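Hemoglobin component VII (Tokunagayusurika akamusi, PDB 1X46) binds heme b and probably stores or carries oxygen in the midge larva, as other members of the globin family do. Local coordinates at residues V5-G10 against F139-S144; V104-F109 against V145-L150; E111-L116 against A134-F139. All blocks are in the same frame, centred on the assembly; numbering follows the deposited sequence.

Interaction 1: residues V5-G10 against F139-S144; sequences VDMEAG and FNNMYS
Asn141, on the last long helix of the globin fold, reaches out to the extended N-terminal arm and takes hold of Val5 by its backbone. The arm carries no regular structure until Glu8, which occupies the N-cap position of helix 9-20, equivalent to helix A of other globins. The side chain of Asn141 leaves helix 129-146 with CB directed at the arm. CG stands anti to its own carbonyl carbon (chi1 -74°), which sets the amide alongside the peptide N-H and C=O of Val5. CG itself comes within 3.4 Å of Val5 O. Beyond it the amide divides its work: OD1 accepts the N-H of Val5, with 2.9 Å between Val5 N and Asn141 OD1 and a nearly straight 169° at the hydrogen, while Asn141 ND2 donates to Val5 O at 2.8 Å. These two bonds close a ring and fix the rotation of the amide, because each end of it is matched to a backbone group of opposite polarity. The match is not flat on both sides. Val5 O lies almost in the amide plane of Asn141, yet ND2 sits above the carbonyl plane of Val5, 54° out of it. Further along the arm, Met7 CG passes Asn141 ND2 at 3.9 Å and also touches Ser137, while the thioether beyond it, bent at its last torsion, packs on Ala138 of helix 129-146 and on Ile12 and Val15 of helix 9-20. Trp4 lies beside Asn141 and Ser144 and donates from its indole nitrogen to Asp6. One turn further along the helix, the hydroxyl of Ser144 bonds back to the backbone, its OG donating to Asn141 O at 2.7 Å.

Interaction 2: residues V104-F109 against V145-L150; sequences VTAAHF and VVFPEL. With HEM (protoporphyrin IX containing Fe), chain B.
The proximal wall of the globin heme pocket includes Phe109, which is held between the porphyrin and Val146 near the C-terminal end of the chain. Val146 CG1 lies over one face of the phenyl ring, 4.3 Å from the Phe109 centroid, and the heme methyl CMC lies over the opposite face. Both are displaced toward the rim. The ring also reaches the macrocycle through CE1, which is 3.6 Å from the methine carbon CHC. Phe109 CG is anti to the carbonyl carbon (chi1 -81°), and this places the ring between heme and helix 129-146. A second aromatic meets the start of helix 106-123: Phe147 offers a face to Ala106, whose CB stands 3.5 Å from the ring centroid and only 6° off the normal, a centred CH-pi contact. The edge of the same ring meets Phe109 CB. Leu150, the terminal residue, fills in alongside, its CD1 3.6 Å from Ala106 N and 3.8 Å from Phe109 CD2. Its carboxylate is tied in by a water that donates to Leu150 O at 2.8 Å and also to Val104 O, the one polar bridge between the segments. Here the helix begins with a capping bond in which Thr105 OG1 accepts from His108 N at 3.0 Å. Val104 lies against the heme vinyl carbon CAC. Around this corner the Phe109 ring meets His99, the axial ligand of the heme iron on helix 85-100, edge to face, and touches Met142 and Tyr143 of helix 129-146. Phe147 stacks on Tyr143, and Glu149 packs on Lys93 and Ile97, so that the chain end lies against helices 85-100 and 106-123 together.

Interaction 3: residues E111-L116 against A134-F139; sequences EFETAL and AWDSAF. With HEM (protoporphyrin IX containing Fe), chain B.
Glu113 and Phe139 lie opposite each other, their CA atoms 7.6 Å apart, where segments 111-116 and 134-139 run nearly antiparallel at 160° with their axes 11.7 Å apart. With CG anti to the backbone N (chi1 170°) and the chain extended beyond it, the methylenes of Glu113 lie along the phenyl ring, in the opposite sense to the Phe139 side chain. Glu113 CG stands over the ring face, 3.8 Å from the Phe139 centroid. Farther out the carboxylate is stacked over the CG end of the same ring, near CB, the two planes only 17° apart, with Glu113 CD 3.7 Å from Phe139 CG. The carboxylate oxygens diverge in their partners: OE1 is hydrogen-bonded to the hydroxyl of Tyr143, whereas OE2 approaches Asp136 OD1 at 3.4 Å, an encounter of two acceptors whose carboxylate planes stand nearly perpendicular. Glu117 adds a third acid nearby, a crowding that may raise the affinity of one of them for a proton, although Lys132, salt-bridged to Asp136 OD2, probably offsets part of the charge. A water lies between Glu113 OE2 and Asp136 O. The pairing of helices 106-123 and 129-146 is the antiparallel G/H helix pair of the globin fold. Between the two helices Leu116 CD2 meets two aromatics, 3.9 Å from Trp135 CZ3 and 4.1 Å from Phe139 CZ, the latter at the ring edge and near its plane. Trp135 crosses Leu116 at about a right angle and bonds through NE1 to Ser18 of helix 9-20. On the heme side of helix 106-123, Phe112 turns a ring face to the vinyl carbon CAB, which sits over the ring centre, and its CE2 lies 3.9 Å from CBB, the terminal carbon of the same vinyl.

From the N terminus, the arm at 5-10 is the first partner, and interaction 1 closes most of the chain by joining it to helix 129-146. Interaction 2 begins at 104-109 and ends at the C terminus, crossing interaction 1 because the segments of the two alternate. Interaction 3, closed between 111-116 and 134-139, lies within both of those larger loops. Helix 129-146 serves interactions 3, 1 and 2 in that order along its length and just past its end. Tyr143, within interaction 1, touches Glu113 of interaction 3 and Phe109 of interaction 2. Interactions 2 and 3 share helix 106-123, and both touch the heme, whereas interaction 1 ties the arm down at the surface.

Interaction 1: residues V5-G10 against F139-S144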
loop_
_atom_site.group_PDB
_atom_site.type_symbol
_atom_site.label_atom_id
_atom_site.label_comp_id
_atom_site.label_asym_id
_atom_site.label_seq_id
_atom_site.Cartn_x
_atom_site.Cartn_y
_atom_site.Cartn_z
ATOM N N VAL A 5 8.845 -14.664 4.189
ATOM C CA VAL A 5 10.294 -14.758 4.366
ATOM C C VAL A 5 10.617 -13.567 5.263
ATOM O O VAL A 5 10.475 -12.410 4.847
ATOM C CB VAL A 5 11.055 -14.689 2.982
ATOM C CG1 VAL A 5 12.583 -14.560 3.146
ATOM C CG2 VAL A 5 10.714 -15.879 2.096
ATOM N N ASP A 6 11.010 -13.817 6.507
ATOM C CA ASP A 6 11.302 -12.727 7.450
ATOM C C ASP A 6 12.255 -11.687 6.865
ATOM O O ASP A 6 13.270 -12.027 6.264
ATOM C CB ASP A 6 11.894 -13.276 8.753
ATOM C CG ASP A 6 10.879 -14.063 9.563
ATOM O OD1 ASP A 6 9.878 -13.462 10.011
ATOM O OD2 ASP A 6 11.008 -15.286 9.810
ATOM N N MET A 7 11.912 -10.421 7.038
ATOM C CA MET A 7 12.713 -9.348 6.470
ATOM C C MET A 7 13.925 -9.116 7.336
ATOM O O MET A 7 13.875 -9.282 8.549
ATOM C CB MET A 7 11.916 -8.055 6.419
ATOM C CG MET A 7 10.935 -7.990 5.271
ATOM S SD MET A 7 9.956 -6.472 5.335
ATOM C CE MET A 7 11.184 -5.308 4.748
ATOM N N GLU A 8 15.003 -8.708 6.699
ATOM C CA GLU A 8 16.170 -8.219 7.423
ATOM C C GLU A 8 15.860 -6.868 8.057
ATOM O O GLU A 8 15.051 -6.101 7.542
ATOM C CB GLU A 8 17.372 -8.142 6.486
ATOM C CG GLU A 8 17.969 -9.513 6.177
ATOM C CD GLU A 8 18.819 -9.521 4.915
ATOM O OE1 GLU A 8 20.027 -9.199 5.007
ATOM O OE2 GLU A 8 18.288 -9.855 3.829
ATOM N N ALA A 9 16.467 -6.585 9.199
ATOM C CA ALA A 9 16.239 -5.346 9.946
ATOM C C ALA A 9 16.560 -4.057 9.179
ATOM O O ALA A 9 15.870 -3.043 9.323
ATOM C CB ALA A 9 17.017 -5.385 11.287
ATOM N N GLY A 10 17.623 -4.101 8.382
ATOM C CA GLY A 10 18.005 -2.976 7.560
ATOM C C GLY A 10 16.971 -2.665 6.490
ATOM O O GLY A 10 16.740 -1.485 6.219
ATOM N N PHE A 139 6.227 -6.349 0.598
ATOM C CA PHE A 139 5.044 -6.750 -0.155
ATOM C C PHE A 139 4.872 -8.264 -0.260
ATOM O O PHE A 139 3.757 -8.756 -0.150
ATOM C CB PHE A 139 5.007 -6.092 -1.543
ATOM C CG PHE A 139 4.414 -4.706 -1.534
ATOM C CD1 PHE A 139 3.046 -4.542 -1.378
ATOM C CD2 PHE A 139 5.204 -3.584 -1.675
ATOM C CE1 PHE A 139 2.459 -3.244 -1.365
ATOM C CE2 PHE A 139 4.622 -2.305 -1.659
ATOM C CZ PHE A 139 3.265 -2.156 -1.504
ATOM N N ASN A 140 5.963 -8.998 -0.477
ATOM C CA ASN A 140 5.916 -10.459 -0.503
ATOM C C ASN A 140 5.232 -10.976 0.765
ATOM O O ASN A 140 4.328 -11.821 0.695
ATOM C CB ASN A 140 7.333 -11.034 -0.575
ATOM C CG ASN A 140 7.362 -12.593 -0.403
ATOM O OD1 ASN A 140 7.588 -13.144 0.708
ATOM N ND2 ASN A 140 7.119 -13.281 -1.486
ATOM N N ASN A 141 5.679 -10.444 1.901
ATOM C CA ASN A 141 5.152 -10.890 3.188
ATOM C C ASN A 141 3.692 -10.474 3.376
ATOM O O ASN A 141 2.870 -11.272 3.813
ATOM C CB ASN A 141 6.042 -10.412 4.318
ATOM C CG ASN A 141 7.342 -11.188 4.387
ATOM O OD1 ASN A 141 7.529 -12.152 3.645
ATOM N ND2 ASN A 141 8.252 -10.769 5.296
ATOM N N MET A 142 3.363 -9.238 2.998
ATOM C CA MET A 142 1.954 -8.824 3.008
ATOM C C MET A 142 1.092 -9.805 2.189
ATOM O O MET A 142 0.033 -10.276 2.647
ATOM C CB MET A 142 1.809 -7.398 2.442
ATOM C CG MET A 142 0.377 -6.991 2.149
ATOM S SD MET A 142 0.396 -5.424 1.153
ATOM C CE MET A 142 -1.201 -5.523 0.354
ATOM N N TYR A 143 1.522 -10.091 0.961
ATOM C CA TYR A 143 0.786 -10.978 0.069
ATOM C C TYR A 143 0.628 -12.397 0.612
ATOM O O TYR A 143 -0.378 -13.041 0.378
ATOM C CB TYR A 143 1.468 -11.055 -1.316
ATOM C CG TYR A 143 1.535 -9.726 -2.050
ATOM C CD1 TYR A 143 0.686 -8.662 -1.732
ATOM C CD2 TYR A 143 2.485 -9.534 -3.061
ATOM C CE1 TYR A 143 0.771 -7.475 -2.413
ATOM C CE2 TYR A 143 2.566 -8.340 -3.752
ATOM C CZ TYR A 143 1.710 -7.316 -3.408
ATOM O OH TYR A 143 1.761 -6.090 -4.068
ATOM N N SER A 144 1.630 -12.863 1.351
ATOM C CA SER A 144 1.571 -14.214 1.881
ATOM C C SER A 144 0.361 -14.395 2.815
ATOM O O SER A 144 -0.176 -15.493 2.922
ATOM C CB SER A 144 2.885 -14.567 2.582
ATOM O OG SER A 144 2.992 -13.924 3.832
#

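Interaction 2: residues V104-F109 against V145-L150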
loop_
_atom_site.group_PDB
_atom_site.type_symbol
_atom_site.label_atom_id
_atom_site.label_comp_id
_atom_site.label_asym_id
_atom_site.label_seq_id
_atom_site.Cartn_x
_atom_site.Cartn_y
_atom_site.Cartn_z
ATOM N N VAL A 104 -11.660 -7.402 -5.172
ATOM C CA VAL A 104 -10.286 -6.985 -5.447
ATOM C C VAL A 104 -9.401 -8.224 -5.532
ATOM O O VAL A 104 -9.454 -9.089 -4.634
ATOM C CB VAL A 104 -9.794 -6.015 -4.340
ATOM C CG1 VAL A 104 -8.330 -5.657 -4.542
ATOM C CG2 VAL A 104 -10.659 -4.753 -4.326
ATOM N N THR A 105 -8.606 -8.314 -6.599
ATOM C CA THR A 105 -7.764 -9.495 -6.862
ATOM C C THR A 105 -6.334 -9.324 -6.376
ATOM O O THR A 105 -5.884 -8.204 -6.022
ATOM C CB THR A 105 -7.664 -9.781 -8.384
ATOM O OG1 THR A 105 -7.026 -8.676 -9.031
ATOM C CG2 THR A 105 -9.044 -9.839 -9.073
ATOM N N ALA A 106 -5.615 -10.442 -6.399
ATOM C CA ALA A 106 -4.194 -10.405 -6.105
ATOM C C ALA A 106 -3.462 -9.445 -7.067
ATOM O O ALA A 106 -2.606 -8.657 -6.648
ATOM C CB ALA A 106 -3.604 -11.838 -6.183
ATOM N N ALA A 107 -3.797 -9.512 -8.363
ATOM C CA ALA A 107 -3.191 -8.633 -9.358
ATOM C C ALA A 107 -3.483 -7.164 -9.047
ATOM O O ALA A 107 -2.601 -6.332 -9.219
ATOM C CB ALA A 107 -3.665 -8.994 -10.757
ATOM N N HIS A 108 -4.696 -6.873 -8.556
ATOM C CA HIS A 108 -5.013 -5.496 -8.142
ATOM C C HIS A 108 -4.075 -5.008 -7.065
ATOM O O HIS A 108 -3.636 -3.855 -7.097
ATOM C CB HIS A 108 -6.443 -5.328 -7.618
ATOM C CG HIS A 108 -7.484 -5.547 -8.639
ATOM N ND1 HIS A 108 -7.284 -5.241 -9.967
ATOM C CD2 HIS A 108 -8.742 -5.994 -8.520
ATOM C CE1 HIS A 108 -8.367 -5.569 -10.643
ATOM N NE2 HIS A 108 -9.277 -6.010 -9.786
ATOM N N PHE A 109 -3.777 -5.856 -6.081
ATOM C CA PHE A 109 -2.783 -5.470 -5.060
ATOM C C PHE A 109 -1.407 -5.247 -5.656
ATOM O O PHE A 109 -0.714 -4.285 -5.322
ATOM C CB PHE A 109 -2.773 -6.462 -3.885
ATOM C CG PHE A 109 -3.876 -6.200 -2.880
ATOM C CD1 PHE A 109 -3.768 -5.148 -1.966
ATOM C CD2 PHE A 109 -5.026 -6.986 -2.868
ATOM C CE1 PHE A 109 -4.773 -4.884 -1.060
ATOM C CE2 PHE A 109 -6.047 -6.737 -1.948
ATOM C CZ PHE A 109 -5.936 -5.699 -1.045
ATOM N N VAL A 145 -0.058 -13.304 3.445
ATOM C CA VAL A 145 -1.179 -13.317 4.369
ATOM C C VAL A 145 -2.454 -12.803 3.714
ATOM O O VAL A 145 -3.538 -13.295 3.993
ATOM C CB VAL A 145 -0.830 -12.492 5.634
ATOM C CG1 VAL A 145 -2.048 -12.262 6.499
ATOM C CG2 VAL A 145 0.272 -13.191 6.416
ATOM N N VAL A 146 -2.313 -11.807 2.835
ATOM C CA VAL A 146 -3.484 -11.205 2.187
ATOM C C VAL A 146 -4.053 -12.063 1.050
ATOM O O VAL A 146 -5.260 -12.245 0.972
ATOM C CB VAL A 146 -3.175 -9.764 1.700
ATOM C CG1 VAL A 146 -4.255 -9.195 0.748
ATOM C CG2 VAL A 146 -2.978 -8.851 2.877
ATOM N N PHE A 147 -3.207 -12.594 0.175
ATOM C CA PHE A 147 -3.684 -13.362 -0.988
ATOM C C PHE A 147 -4.600 -14.547 -0.637
ATOM O O PHE A 147 -5.623 -14.704 -1.295
ATOM C CB PHE A 147 -2.553 -13.804 -1.939
ATOM C CG PHE A 147 -1.947 -12.678 -2.773
ATOM C CD1 PHE A 147 -2.305 -11.333 -2.597
ATOM C CD2 PHE A 147 -0.971 -12.991 -3.716
ATOM C CE1 PHE A 147 -1.698 -10.330 -3.383
ATOM C CE2 PHE A 147 -0.355 -11.997 -4.490
ATOM C CZ PHE A 147 -0.729 -10.669 -4.315
ATOM N N PRO A 148 -4.282 -15.336 0.389
ATOM C CA PRO A 148 -5.187 -16.437 0.799
ATOM C C PRO A 148 -6.559 -15.974 1.261
ATOM O O PRO A 148 -7.485 -16.811 1.286
ATOM C CB PRO A 148 -4.437 -17.083 1.970
ATOM C CG PRO A 148 -2.987 -16.729 1.750
ATOM C CD PRO A 148 -3.064 -15.310 1.222
ATOM N N GLU A 149 -6.729 -14.684 1.575
ATOM C CA GLU A 149 -8.028 -14.169 1.986
ATOM C C GLU A 149 -8.833 -13.638 0.818
ATOM O O GLU A 149 -9.994 -13.286 0.990
ATOM C CB GLU A 149 -7.880 -13.028 3.007
ATOM C CG GLU A 149 -7.100 -13.342 4.268
ATOM C CD GLU A 149 -7.754 -14.413 5.126
ATOM O OE1 GLU A 149 -8.982 -14.668 5.010
ATOM O OE2 GLU A 149 -7.013 -15.016 5.932
ATOM N N LEU A 150 -8.240 -13.565 -0.373
ATOM C CA LEU A 150 -8.944 -12.971 -1.505
ATOM C C LEU A 150 -9.725 -13.997 -2.310
ATOM O O LEU A 150 -10.635 -13.595 -3.024
ATOM C CB LEU A 150 -7.979 -12.218 -2.430
ATOM C CG LEU A 150 -7.147 -11.083 -1.822
ATOM C CD1 LEU A 150 -6.169 -10.560 -2.871
ATOM C CD2 LEU A 150 -8.053 -9.970 -1.282
ATOM O OXT LEU A 150 -9.452 -15.200 -2.274
HETATM C CHA HEM B . -11.843 0.464 0.894
HETATM C CHB HEM B . -7.327 0.054 2.610
HETATM C CHC HEM B . -5.856 -1.560 -1.713
HETATM C CHD HEM B . -10.344 -1.145 -3.452
HETATM C C1A HEM B . -10.742 0.551 1.698
HETATM C C2A HEM B . -10.742 1.080 3.044
HETATM C C3A HEM B . -9.497 0.963 3.494
HETATM C C4A HEM B . -8.677 0.318 2.507
HETATM C CMA HEM B . -9.000 1.394 4.892
HETATM C CAA HEM B . -11.957 1.764 3.750
HETATM C CBA HEM B . -13.037 0.819 4.315
HETATM C CGA HEM B . -12.473 -0.005 5.448
HETATM O O1A HEM B . -12.502 -1.249 5.361
HETATM O O2A HEM B . -11.985 0.581 6.455
HETATM C C1B HEM B . -6.518 -0.366 1.590
HETATM C C2B HEM B . -5.089 -0.573 1.637
HETATM C C3B HEM B . -4.682 -1.022 0.428
HETATM C C4B HEM B . -5.870 -1.128 -0.397
HETATM C CMB HEM B . -4.222 -0.281 2.892
HETATM C CAB HEM B . -3.284 -1.400 -0.114
HETATM C CBB HEM B . -2.177 -1.466 0.625
HETATM C C1C HEM B . -6.919 -1.589 -2.570
HETATM C C2C HEM B . -6.913 -2.006 -3.970
HETATM C C3C HEM B . -8.144 -1.858 -4.456
HETATM C C4C HEM B . -8.993 -1.389 -3.380
HETATM C CMC HEM B . -5.668 -2.527 -4.729
HETATM C CAC HEM B . -8.634 -2.174 -5.894
HETATM C C1D HEM B . -11.146 -0.730 -2.427
HETATM C C2D HEM B . -12.562 -0.504 -2.557
HETATM C C3D HEM B . -13.022 -0.019 -1.216
HETATM C C4D HEM B . -11.824 0.045 -0.414
HETATM C CMD HEM B . -13.412 -0.728 -3.824
HETATM C CAD HEM B . -14.474 0.368 -0.835
HETATM C CBD HEM B . -14.786 1.794 -1.274
HETATM C CGD HEM B . -16.245 2.117 -1.011
HETATM O O1D HEM B . -16.880 1.451 -0.161
HETATM O O2D HEM B . -16.779 3.033 -1.679
HETATM N NA HEM B . -9.479 0.086 1.407
HETATM N NB HEM B . -6.966 -0.696 0.307
HETATM N NC HEM B . -8.211 -1.231 -2.232
HETATM N ND HEM B . -10.725 -0.419 -1.127
HETATM FE FE HEM B . -8.846 -0.571 -0.408
HETATM O O HOH W 1 -11.123 -11.251 -4.422
HETATM O O HOH W 2 -8.434 1.337 -1.129
#

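Interaction 3: residues E111-L116 against A134-F139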
loop_
_atom_site.group_PDB
_atom_site.type_symbol
_atom_site.label_atom_id
_atom_site.label_comp_id
_atom_site.label_asym_id
_atom_site.label_seq_id
_atom_site.Cartn_x
_atom_site.Cartn_y
_atom_site.Cartn_z
ATOM N N GLU A 111 -0.841 -4.201 -8.641
ATOM C CA GLU A 111 -0.939 -2.932 -9.374
ATOM C C GLU A 111 -0.718 -1.760 -8.407
ATOM O O GLU A 111 -0.020 -0.797 -8.739
ATOM C CB GLU A 111 -2.297 -2.843 -10.062
ATOM C CG GLU A 111 -2.421 -3.811 -11.227
ATOM C CD GLU A 111 -3.835 -3.928 -11.753
ATOM O OE1 GLU A 111 -4.813 -3.554 -11.031
ATOM O OE2 GLU A 111 -3.984 -4.376 -12.928
ATOM N N PHE A 112 -1.293 -1.877 -7.208
ATOM C CA PHE A 112 -1.097 -0.838 -6.185
ATOM C C PHE A 112 0.387 -0.759 -5.821
ATOM O O PHE A 112 0.970 0.324 -5.712
ATOM C CB PHE A 112 -1.954 -1.140 -4.936
ATOM C CG PHE A 112 -1.837 -0.074 -3.880
ATOM C CD1 PHE A 112 -2.751 0.965 -3.852
ATOM C CD2 PHE A 112 -0.778 -0.082 -2.961
ATOM C CE1 PHE A 112 -2.635 1.981 -2.903
ATOM C CE2 PHE A 112 -0.655 0.930 -2.000
ATOM C CZ PHE A 112 -1.601 1.970 -2.005
ATOM N N GLU A 113 1.029 -1.916 -5.655
ATOM C CA GLU A 113 2.473 -1.960 -5.423
ATOM C C GLU A 113 3.258 -1.277 -6.559
ATOM O O GLU A 113 4.159 -0.496 -6.309
ATOM C CB GLU A 113 2.924 -3.410 -5.226
ATOM C CG GLU A 113 4.438 -3.601 -5.226
ATOM C CD GLU A 113 4.891 -5.067 -5.206
ATOM O OE1 GLU A 113 4.090 -5.971 -5.425
ATOM O OE2 GLU A 113 6.121 -5.284 -5.041
ATOM N N THR A 114 2.933 -1.625 -7.802
ATOM C CA THR A 114 3.609 -1.042 -8.952
ATOM C C THR A 114 3.528 0.479 -8.971
ATOM O O THR A 114 4.560 1.172 -9.139
ATOM C CB THR A 114 3.031 -1.647 -10.233
ATOM O OG1 THR A 114 3.372 -3.055 -10.265
ATOM C CG2 THR A 114 3.692 -1.024 -11.473
ATOM N N ALA A 115 2.318 0.989 -8.717
ATOM C CA ALA A 115 2.159 2.431 -8.665
ATOM C C ALA A 115 2.928 3.065 -7.502
ATOM O O ALA A 115 3.534 4.105 -7.696
ATOM C CB ALA A 115 0.687 2.827 -8.605
ATOM N N LEU A 116 2.877 2.455 -6.308
ATOM C CA LEU A 116 3.602 2.980 -5.154
ATOM C C LEU A 116 5.104 2.973 -5.414
ATOM O O LEU A 116 5.812 3.885 -4.985
ATOM C CB LEU A 116 3.269 2.176 -3.885
ATOM C CG LEU A 116 3.729 2.856 -2.574
ATOM C CD1 LEU A 116 2.895 4.072 -2.300
ATOM C CD2 LEU A 116 3.623 1.933 -1.353
ATOM N N ALA A 134 13.929 -3.898 -0.640
ATOM C CA ALA A 134 13.320 -3.887 0.694
ATOM C C ALA A 134 11.787 -3.871 0.609
ATOM O O ALA A 134 11.113 -4.677 1.278
ATOM C CB ALA A 134 13.816 -2.722 1.502
ATOM N N TRP A 135 11.232 -2.965 -0.210
ATOM C CA TRP A 135 9.781 -2.958 -0.399
ATOM C C TRP A 135 9.226 -4.242 -1.028
ATOM O O TRP A 135 8.132 -4.681 -0.670
ATOM C CB TRP A 135 9.349 -1.751 -1.225
ATOM C CG TRP A 135 9.335 -0.486 -0.469
ATOM C CD1 TRP A 135 10.336 0.432 -0.371
ATOM C CD2 TRP A 135 8.229 0.047 0.276
ATOM N NE1 TRP A 135 9.937 1.499 0.403
ATOM C CE2 TRP A 135 8.644 1.296 0.812
ATOM C CE3 TRP A 135 6.923 -0.388 0.529
ATOM C CZ2 TRP A 135 7.802 2.104 1.603
ATOM C CZ3 TRP A 135 6.080 0.415 1.323
ATOM C CH2 TRP A 135 6.521 1.647 1.849
ATOM N N ASP A 136 9.989 -4.848 -1.942
ATOM C CA ASP A 136 9.576 -6.103 -2.578
ATOM C C ASP A 136 9.397 -7.161 -1.490
ATOM O O ASP A 136 8.429 -7.918 -1.525
ATOM C CB ASP A 136 10.645 -6.545 -3.605
ATOM C CG ASP A 136 10.472 -5.886 -4.971
ATOM O OD1 ASP A 136 9.490 -5.165 -5.180
ATOM O OD2 ASP A 136 11.251 -6.070 -5.915
ATOM N N SER A 137 10.332 -7.186 -0.535
ATOM C CA SER A 137 10.296 -8.181 0.554
ATOM C C SER A 137 9.103 -7.941 1.469
ATOM O O SER A 137 8.471 -8.905 1.921
ATOM C CB SER A 137 11.602 -8.167 1.354
ATOM O OG SER A 137 12.673 -8.589 0.523
ATOM N N ALA A 138 8.816 -6.670 1.747
ATOM C CA ALA A 138 7.665 -6.298 2.556
ATOM C C ALA A 138 6.350 -6.692 1.872
ATOM O O ALA A 138 5.468 -7.304 2.474
ATOM C CB ALA A 138 7.694 -4.810 2.841
ATOM N N PHE A 139 6.227 -6.349 0.598
ATOM C CA PHE A 139 5.044 -6.750 -0.155
ATOM C C PHE A 139 4.872 -8.264 -0.260
ATOM O O PHE A 139 3.757 -8.756 -0.150
ATOM C CB PHE A 139 5.007 -6.092 -1.543
ATOM C CG PHE A 139 4.414 -4.706 -1.534
ATOM C CD1 PHE A 139 3.046 -4.542 -1.378
ATOM C CD2 PHE A 139 5.204 -3.584 -1.675
ATOM C CE1 PHE A 139 2.459 -3.244 -1.365
ATOM C CE2 PHE A 139 4.622 -2.305 -1.659
ATOM C CZ PHE A 139 3.265 -2.156 -1.504
HETATM C CHA HEM B . -11.843 0.464 0.894
HETATM C CHB HEM B . -7.327 0.054 2.610
HETATM C CHC HEM B . -5.856 -1.560 -1.713
HETATM C CHD HEM B . -10.344 -1.145 -3.452
HETATM C C1A HEM B . -10.742 0.551 1.698
HETATM C C2A HEM B . -10.742 1.080 3.044
HETATM C C3A HEM B . -9.497 0.963 3.494
HETATM C C4A HEM B . -8.677 0.318 2.507
HETATM C CMA HEM B . -9.000 1.394 4.892
HETATM C CAA HEM B . -11.957 1.764 3.750
HETATM C CBA HEM B . -13.037 0.819 4.315
HETATM C CGA HEM B . -12.473 -0.005 5.448
HETATM O O1A HEM B . -12.502 -1.249 5.361
HETATM O O2A HEM B . -11.985 0.581 6.455
HETATM C C1B HEM B . -6.518 -0.366 1.590
HETATM C C2B HEM B . -5.089 -0.573 1.637
HETATM C C3B HEM B . -4.682 -1.022 0.428
HETATM C C4B HEM B . -5.870 -1.128 -0.397
HETATM C CMB HEM B . -4.222 -0.281 2.892
HETATM C CAB HEM B . -3.284 -1.400 -0.114
HETATM C CBB HEM B . -2.177 -1.466 0.625
HETATM C C1C HEM B . -6.919 -1.589 -2.570
HETATM C C2C HEM B . -6.913 -2.006 -3.970
HETATM C C3C HEM B . -8.144 -1.858 -4.456
HETATM C C4C HEM B . -8.993 -1.389 -3.380
HETATM C CMC HEM B . -5.668 -2.527 -4.729
HETATM C CAC HEM B . -8.634 -2.174 -5.894
HETATM C C1D HEM B . -11.146 -0.730 -2.427
HETATM C C2D HEM B . -12.562 -0.504 -2.557
HETATM C C3D HEM B . -13.022 -0.019 -1.216
HETATM C C4D HEM B . -11.824 0.045 -0.414
HETATM C CMD HEM B . -13.412 -0.728 -3.824
HETATM C CAD HEM B . -14.474 0.368 -0.835
HETATM C CBD HEM B . -14.786 1.794 -1.274
HETATM C CGD HEM B . -16.245 2.117 -1.011
HETATM O O1D HEM B . -16.880 1.451 -0.161
HETATM O O2D HEM B . -16.779 3.033 -1.679
HETATM N NA HEM B . -9.479 0.086 1.407
HETATM N NB HEM B . -6.966 -0.696 0.307
HETATM N NC HEM B . -8.211 -1.231 -2.232
HETATM N ND HEM B . -10.725 -0.419 -1.127
HETATM FE FE HEM B . -8.846 -0.571 -0.408
HETATM O O HOH W 3 6.917 -7.974 -4.021
HETATM O O HOH W 2 -8.434 1.337 -1.129
#